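Local coordinates for protein cytochrome P450 (Bacillus subtilis subsp. subtilis, PDB 4RM4) that is a haem-containing cytochrome P450, probably acting as a monooxygenase that inserts an oxygen atom from molecular oxygen into its substrates, at residues A[368-380]-A[385-396]. Sequence-based numbering, arbitrary orientation.
Sequences SAFPHMECVSITP and VIYGLKSFRVKM
Strand 374-380 pairs antiparallel with residues 389-395, the register shifted by two classic beta bulges: Val-376 and Ser-377 both donate to the carbonyl O of Arg-393, while Lys-390 and Ser-391 both face Thr-379, whose O takes a 2.8 Å bond from Lys-390 N and a weak one from Ser-391 N. At the first bulge Arg-393 stands on the same face as Ser-377, its chain bent at chi3 (-49°). Its NE donates to Ser-377 OG at 3.1 Å, the hydroxyl lying 23° out of the guanidinium plane, and NH1 adds a weak bond to the same oxygen; Val-376 CG1 rests over one face of the group. Ser-377 chi1 of 65° sets OG between its backbone N and carbonyl carbon, within reach of both nitrogens. A water bridges this OG to Ser-391 OG, and Arg-393 NH2 forms a salt bridge with Glu-128. A leucine in place of Arg-393 would probably leave the Glu-128 carboxylate without its charged mate and Ser-377 OG without its guanidinium donors. On the opposite face, Cys-375 SG and Ile-378 CG2 both meet the CD1/CE1 side of the Phe-392 ring obliquely, SG 3.6 Å from Phe-392 CE1 and CG2 3.8 Å from Phe-392 CD1; Ile-378 CG2 also meets Leu-389 CD1. Phe-392 and Ile-378 face helix 226-257. Near the C-terminus, Met-396 SD approaches the Phe-370 ring obliquely, 4.1 Å from its centroid, in a Met-aromatic contact, and Met-373 CG packs on Val-394 CG2 at 3.7 Å. The ladder is a bulged beta hairpin that, with strand 128-130 along the far edge of 389-395, makes the small three-stranded antiparallel sheet at the C-terminal end of the P450 fold.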
ATOM      1  N   SER A 368       5.518 -21.456  -6.800  1.00 22.50           N
ATOM      2  CA  SER A 368       6.404 -22.356  -7.537  1.00 29.60           C
ATOM      3  C   SER A 368       7.281 -23.186  -6.595  1.00 30.30           C
ATOM      4  O   SER A 368       7.566 -24.361  -6.856  1.00 27.47           O
ATOM      5  CB  SER A 368       7.288 -21.549  -8.499  1.00 27.93           C
ATOM      6  OG  SER A 368       8.089 -22.390  -9.311  1.00 36.35           O
ATOM      7  N   ALA A 369       7.711 -22.572  -5.495  1.00 24.94           N
ATOM      8  CA  ALA A 369       8.610 -23.243  -4.564  1.00 28.48           C
ATOM      9  C   ALA A 369       7.909 -24.302  -3.727  1.00 30.74           C
ATOM     10  O   ALA A 369       8.556 -25.218  -3.214  1.00 33.15           O
ATOM     11  CB  ALA A 369       9.299 -22.229  -3.657  1.00 28.54           C
ATOM     12  N   PHE A 370       6.594 -24.176  -3.583  1.00 28.22           N
ATOM     13  CA  PHE A 370       5.844 -25.052  -2.685  1.00 28.40           C
ATOM     14  C   PHE A 370       4.679 -25.744  -3.379  1.00 27.88           C
ATOM     15  O   PHE A 370       3.747 -25.090  -3.854  1.00 25.39           O
ATOM     16  CB  PHE A 370       5.371 -24.271  -1.459  1.00 26.68           C
ATOM     17  CG  PHE A 370       6.500 -23.759  -0.612  1.00 28.26           C
ATOM     18  CD1 PHE A 370       7.238 -24.630   0.172  1.00 32.65           C
ATOM     19  CD2 PHE A 370       6.850 -22.418  -0.632  1.00 29.08           C
ATOM     20  CE1 PHE A 370       8.292 -24.175   0.945  1.00 33.36           C
ATOM     21  CE2 PHE A 370       7.909 -21.951   0.137  1.00 32.48           C
ATOM     22  CZ  PHE A 370       8.631 -22.836   0.927  1.00 31.99           C
ATOM     23  N   PRO A 371       4.735 -27.080  -3.450  1.00 23.77           N
ATOM     24  CA  PRO A 371       3.681 -27.837  -4.131  1.00 30.36           C
ATOM     25  C   PRO A 371       2.333 -27.668  -3.441  1.00 29.47           C
ATOM     26  O   PRO A 371       1.299 -27.545  -4.107  1.00 31.92           O
ATOM     27  CB  PRO A 371       4.176 -29.288  -4.042  1.00 34.43           C
ATOM     28  CG  PRO A 371       5.140 -29.304  -2.903  1.00 36.16           C
ATOM     29  CD  PRO A 371       5.791 -27.956  -2.906  1.00 32.06           C
ATOM     30  N   HIS A 372       2.345 -27.646  -2.115  1.00 28.81           N
ATOM     31  CA  HIS A 372       1.111 -27.511  -1.356  1.00 30.90           C
ATOM     32  C   HIS A 372       1.324 -26.676  -0.097  1.00 30.89           C
ATOM     33  O   HIS A 372       2.392 -26.700   0.510  1.00 30.06           O
ATOM     34  CB  HIS A 372       0.546 -28.888  -0.995  1.00 34.20           C
ATOM     35  CG  HIS A 372      -0.575 -28.838  -0.001  1.00 35.85           C
ATOM     36  ND1 HIS A 372      -1.886 -28.622  -0.367  1.00 37.46           N
ATOM     37  CD2 HIS A 372      -0.578 -28.976   1.346  1.00 36.60           C
ATOM     38  CE1 HIS A 372      -2.650 -28.630   0.712  1.00 33.97           C
ATOM     39  NE2 HIS A 372      -1.880 -28.845   1.764  1.00 35.58           N
ATOM     40  N   MET A 373       0.287 -25.944   0.291  1.00 28.48           N
ATOM     41  CA  MET A 373       0.370 -25.029   1.415  1.00 26.30           C
ATOM     42  C   MET A 373      -1.010 -24.934   2.062  1.00 28.18           C
ATOM     43  O   MET A 373      -2.025 -24.973   1.369  1.00 30.24           O
ATOM     44  CB  MET A 373       0.837 -23.665   0.899  1.00 25.65           C
ATOM     45  CG  MET A 373       1.287 -22.691   1.942  1.00 27.92           C
ATOM     46  SD  MET A 373       1.780 -21.128   1.182  1.00 27.41           S
ATOM     47  CE  MET A 373       3.377 -21.529   0.487  1.00 28.22           C
ATOM     48  N   GLU A 374      -1.048 -24.845   3.388  1.00 27.02           N
ATOM     49  CA  GLU A 374      -2.310 -24.773   4.110  1.00 28.11           C
ATOM     50  C   GLU A 374      -2.211 -23.765   5.247  1.00 26.26           C
ATOM     51  O   GLU A 374      -1.180 -23.661   5.911  1.00 28.81           O
ATOM     52  CB  GLU A 374      -2.719 -26.149   4.645  1.00 29.83           C
ATOM     53  CG  GLU A 374      -3.854 -26.103   5.659  1.00 39.05           C
ATOM     54  CD  GLU A 374      -4.371 -27.480   6.043  1.00 47.48           C
ATOM     55  OE1 GLU A 374      -5.031 -27.594   7.100  1.00 55.97           O
ATOM     56  OE2 GLU A 374      -4.125 -28.444   5.289  1.00 51.53           O
ATOM     57  N   CYS A 375      -3.284 -23.019   5.466  1.00 30.44           N
ATOM     58  CA  CYS A 375      -3.301 -22.039   6.533  1.00 22.86           C
ATOM     59  C   CYS A 375      -3.445 -22.692   7.905  1.00 33.01           C
ATOM     60  O   CYS A 375      -4.364 -23.476   8.134  1.00 28.79           O
ATOM     61  CB  CYS A 375      -4.421 -21.031   6.311  1.00 25.60           C
ATOM     62  SG  CYS A 375      -4.370 -19.623   7.441  1.00 31.62           S
ATOM     63  N   VAL A 376      -2.530 -22.360   8.811  1.00 28.66           N
ATOM     64  CA  VAL A 376      -2.598 -22.853  10.176  1.00 27.69           C
ATOM     65  C   VAL A 376      -3.225 -21.822  11.103  1.00 29.35           C
ATOM     66  O   VAL A 376      -4.168 -22.131  11.833  1.00 27.47           O
ATOM     67  CB  VAL A 376      -1.210 -23.256  10.706  1.00 28.29           C
ATOM     68  CG1 VAL A 376      -1.325 -23.789  12.134  1.00 26.15           C
ATOM     69  CG2 VAL A 376      -0.578 -24.300   9.789  1.00 32.99           C
ATOM     70  N   SER A 377      -2.713 -20.595  11.074  1.00 25.89           N
ATOM     71  CA  SER A 377      -3.290 -19.536  11.896  1.00 23.40           C
ATOM     72  C   SER A 377      -2.923 -18.149  11.389  1.00 26.14           C
ATOM     73  O   SER A 377      -1.875 -17.958  10.764  1.00 23.28           O
ATOM     74  CB  SER A 377      -2.852 -19.687  13.355  1.00 27.32           C
ATOM     75  OG  SER A 377      -1.452 -19.508  13.473  1.00 25.63           O
ATOM     76  N   ILE A 378      -3.806 -17.190  11.649  1.00 25.86           N
ATOM     77  CA  ILE A 378      -3.493 -15.793  11.391  1.00 23.03           C
ATOM     78  C   ILE A 378      -3.671 -14.932  12.636  1.00 25.77           C
ATOM     79  O   ILE A 378      -4.421 -15.273  13.555  1.00 25.51           O
ATOM     80  CB  ILE A 378      -4.345 -15.202  10.253  1.00 25.68           C
ATOM     81  CG1 ILE A 378      -5.835 -15.373  10.546  1.00 22.88           C
ATOM     82  CG2 ILE A 378      -3.968 -15.824   8.927  1.00 25.06           C
ATOM     83  CD1 ILE A 378      -6.728 -14.618   9.574  1.00 25.87           C
ATOM     84  N   THR A 379      -2.943 -13.823  12.658  1.00 23.19           N
ATOM     85  CA  THR A 379      -3.111 -12.784  13.649  1.00 25.14           C
ATOM     86  C   THR A 379      -3.263 -11.498  12.866  1.00 22.81           C
ATOM     87  O   THR A 379      -2.359 -11.107  12.131  1.00 25.36           O
ATOM     88  CB  THR A 379      -1.889 -12.671  14.568  1.00 26.69           C
ATOM     89  OG1 THR A 379      -1.616 -13.954  15.146  1.00 31.44           O
ATOM     90  CG2 THR A 379      -2.154 -11.656  15.678  1.00 31.15           C
ATOM     91  N   PRO A 380      -4.431 -10.863  12.980  1.00 24.22           N
ATOM     92  CA  PRO A 380      -4.718  -9.675  12.178  1.00 23.96           C
ATOM     93  C   PRO A 380      -4.073  -8.433  12.770  1.00 27.20           C
ATOM     94  O   PRO A 380      -3.896  -8.335  13.984  1.00 26.94           O
ATOM     95  CB  PRO A 380      -6.249  -9.550  12.266  1.00 29.00           C
ATOM     96  CG  PRO A 380      -6.738 -10.860  12.852  1.00 30.69           C
ATOM     97  CD  PRO A 380      -5.617 -11.339  13.712  1.00 30.11           C
ATOM     98  N   VAL A 385      -6.940   1.984   9.871  1.00 34.50           N
ATOM     99  CA  VAL A 385      -6.467   2.476   8.578  1.00 38.21           C
ATOM    100  C   VAL A 385      -5.669   1.435   7.777  1.00 27.57           C
ATOM    101  O   VAL A 385      -5.208   1.708   6.667  1.00 24.97           O
ATOM    102  CB  VAL A 385      -5.627   3.774   8.764  1.00 36.70           C
ATOM    103  CG1 VAL A 385      -4.433   3.511   9.673  1.00 34.99           C
ATOM    104  CG2 VAL A 385      -5.179   4.338   7.426  1.00 33.98           C
ATOM    105  N   ILE A 386      -5.509   0.246   8.346  1.00 22.91           N
ATOM    106  CA  ILE A 386      -4.668  -0.787   7.753  1.00 26.53           C
ATOM    107  C   ILE A 386      -5.432  -2.105   7.676  1.00 24.31           C
ATOM    108  O   ILE A 386      -6.169  -2.437   8.599  1.00 27.79           O
ATOM    109  CB  ILE A 386      -3.394  -0.996   8.602  1.00 27.03           C
ATOM    110  CG1 ILE A 386      -2.556   0.282   8.618  1.00 31.96           C
ATOM    111  CG2 ILE A 386      -2.584  -2.170   8.082  1.00 23.55           C
ATOM    112  CD1 ILE A 386      -1.287   0.170   9.434  1.00 33.61           C
ATOM    113  N   TYR A 387      -5.291  -2.830   6.568  1.00 22.06           N
ATOM    114  CA  TYR A 387      -5.878  -4.167   6.459  1.00 16.91           C
ATOM    115  C   TYR A 387      -4.817  -5.198   6.082  1.00 17.40           C
ATOM    116  O   TYR A 387      -4.336  -5.222   4.955  1.00 17.53           O
ATOM    117  CB  TYR A 387      -7.042  -4.208   5.456  1.00 15.84           C
ATOM    118  CG  TYR A 387      -7.711  -5.567   5.423  1.00 14.95           C
ATOM    119  CD1 TYR A 387      -8.544  -5.982   6.463  1.00 18.41           C
ATOM    120  CD2 TYR A 387      -7.462  -6.452   4.389  1.00 17.47           C
ATOM    121  CE1 TYR A 387      -9.138  -7.246   6.450  1.00 20.26           C
ATOM    122  CE2 TYR A 387      -8.055  -7.696   4.357  1.00 17.01           C
ATOM    123  CZ  TYR A 387      -8.883  -8.095   5.390  1.00 15.69           C
ATOM    124  OH  TYR A 387      -9.456  -9.340   5.343  1.00 17.89           O
ATOM    125  N   GLY A 388      -4.460  -6.062   7.025  1.00 18.70           N
ATOM    126  CA  GLY A 388      -3.468  -7.083   6.754  1.00 16.76           C
ATOM    127  C   GLY A 388      -3.185  -7.945   7.965  1.00 19.01           C
ATOM    128  O   GLY A 388      -3.954  -7.935   8.920  1.00 19.41           O
ATOM    129  N   LEU A 389      -2.075  -8.673   7.912  1.00 19.76           N
ATOM    130  CA  LEU A 389      -1.740  -9.688   8.899  1.00 21.25           C
ATOM    131  C   LEU A 389      -0.402  -9.401   9.591  1.00 21.39           C
ATOM    132  O   LEU A 389       0.577  -9.035   8.944  1.00 22.44           O
ATOM    133  CB  LEU A 389      -1.681 -11.067   8.217  1.00 18.12           C
ATOM    134  CG  LEU A 389      -2.986 -11.570   7.595  1.00 17.10           C
ATOM    135  CD1 LEU A 389      -2.759 -12.868   6.870  1.00 21.03           C
ATOM    136  CD2 LEU A 389      -4.028 -11.726   8.690  1.00 20.27           C
ATOM    137  N   LYS A 390      -0.390  -9.557  10.911  1.00 23.48           N
ATOM    138  CA  LYS A 390       0.830  -9.493  11.708  1.00 22.37           C
ATOM    139  C   LYS A 390       1.612 -10.804  11.562  1.00 24.89           C
ATOM    140  O   LYS A 390       2.848 -10.829  11.578  1.00 20.79           O
ATOM    141  CB  LYS A 390       0.467  -9.272  13.178  1.00 26.32           C
ATOM    142  CG  LYS A 390       1.673  -9.134  14.104  1.00 33.93           C
ATOM    143  CD  LYS A 390       1.286  -9.328  15.572  1.00 33.05           C
ATOM    144  CE  LYS A 390       2.513  -9.268  16.479  1.00 36.82           C
ATOM    145  NZ  LYS A 390       3.629 -10.098  15.942  1.00 39.17           N
ATOM    146  N   SER A 391       0.872 -11.895  11.415  1.00 20.91           N
ATOM    147  CA  SER A 391       1.476 -13.208  11.235  1.00 23.17           C
ATOM    148  C   SER A 391       0.531 -14.075  10.430  1.00 22.57           C
ATOM    149  O   SER A 391      -0.685 -13.929  10.531  1.00 21.85           O
ATOM    150  CB  SER A 391       1.787 -13.868  12.583  1.00 25.12           C
ATOM    151  OG  SER A 391       0.594 -14.175  13.267  1.00 29.00           O
ATOM    152  N   PHE A 392       1.115 -14.970   9.641  1.00 21.85           N
ATOM    153  CA  PHE A 392       0.385 -15.831   8.717  1.00 22.09           C
ATOM    154  C   PHE A 392       1.146 -17.163   8.658  1.00 23.95           C
ATOM    155  O   PHE A 392       2.068 -17.359   7.850  1.00 20.34           O
ATOM    156  CB  PHE A 392       0.293 -15.137   7.347  1.00 20.48           C
ATOM    157  CG  PHE A 392      -0.525 -15.870   6.318  1.00 22.30           C
ATOM    158  CD1 PHE A 392      -1.164 -17.065   6.619  1.00 20.22           C
ATOM    159  CD2 PHE A 392      -0.650 -15.351   5.037  1.00 19.93           C
ATOM    160  CE1 PHE A 392      -1.903 -17.737   5.659  1.00 24.32           C
ATOM    161  CE2 PHE A 392      -1.396 -16.012   4.064  1.00 20.08           C
ATOM    162  CZ  PHE A 392      -2.021 -17.210   4.378  1.00 23.48           C
ATOM    163  N   ARG A 393       0.759 -18.084   9.534  1.00 20.45           N
ATOM    164  CA  ARG A 393       1.492 -19.333   9.660  1.00 28.18           C
ATOM    165  C   ARG A 393       0.890 -20.391   8.759  1.00 21.22           C
ATOM    166  O   ARG A 393      -0.307 -20.651   8.820  1.00 25.42           O
ATOM    167  CB  ARG A 393       1.535 -19.799  11.115  1.00 28.88           C
ATOM    168  CG  ARG A 393       2.410 -18.905  11.996  1.00 32.71           C
ATOM    169  CD  ARG A 393       2.762 -19.573  13.313  1.00 42.53           C
ATOM    170  NE  ARG A 393       1.579 -20.122  13.964  1.00 45.45           N
ATOM    171  CZ  ARG A 393       1.504 -21.348  14.467  1.00 44.71           C
ATOM    172  NH1 ARG A 393       0.381 -21.759  15.039  1.00 42.22           N
ATOM    173  NH2 ARG A 393       2.549 -22.161  14.403  1.00 43.95           N
ATOM    174  N   VAL A 394       1.731 -20.962   7.906  1.00 25.60           N
ATOM    175  CA  VAL A 394       1.297 -21.977   6.953  1.00 26.00           C
ATOM    176  C   VAL A 394       2.108 -23.257   7.121  1.00 28.93           C
ATOM    177  O   VAL A 394       3.216 -23.242   7.663  1.00 31.18           O
ATOM    178  CB  VAL A 394       1.386 -21.488   5.474  1.00 25.44           C
ATOM    179  CG1 VAL A 394       0.626 -20.190   5.294  1.00 28.19           C
ATOM    180  CG2 VAL A 394       2.845 -21.343   5.020  1.00 25.84           C
ATOM    181  N   LYS A 395       1.542 -24.368   6.662  1.00 30.06           N
ATOM    182  CA  LYS A 395       2.239 -25.650   6.715  1.00 31.19           C
ATOM    183  C   LYS A 395       2.225 -26.321   5.349  1.00 32.14           C
ATOM    184  O   LYS A 395       1.362 -26.038   4.511  1.00 30.30           O
ATOM    185  CB  LYS A 395       1.597 -26.572   7.757  1.00 35.15           C
ATOM    186  CG  LYS A 395       0.237 -27.104   7.347  1.00 30.83           C
ATOM    187  CD  LYS A 395       0.047 -28.555   7.779  1.00 40.97           C
ATOM    188  CE  LYS A 395      -0.442 -28.646   9.211  1.00 48.15           C
ATOM    189  NZ  LYS A 395      -1.812 -28.073   9.365  1.00 50.32           N
ATOM    190  N   MET A 396       3.196 -27.199   5.124  1.00 28.91           N
ATOM    191  CA  MET A 396       3.271 -27.973   3.897  1.00 34.42           C
ATOM    192  C   MET A 396       2.334 -29.170   3.994  1.00 30.35           C
ATOM    193  O   MET A 396       1.849 -29.694   3.000  1.00 33.92           O
ATOM    194  CB  MET A 396       4.703 -28.459   3.661  1.00 41.50           C
ATOM    195  CG  MET A 396       5.775 -27.383   3.777  1.00 36.33           C
ATOM    196  SD  MET A 396       5.636 -26.075   2.544  1.00 45.12           S
ATOM    197  CE  MET A 396       4.502 -24.948   3.344  1.00 36.09           C
ATOM    198  OXT MET A 396       2.034 -29.644   5.088  1.00 36.98           O
TER
HETATM  199  O   HOH W   1      -0.884 -16.638  13.714  1.00 26.55           O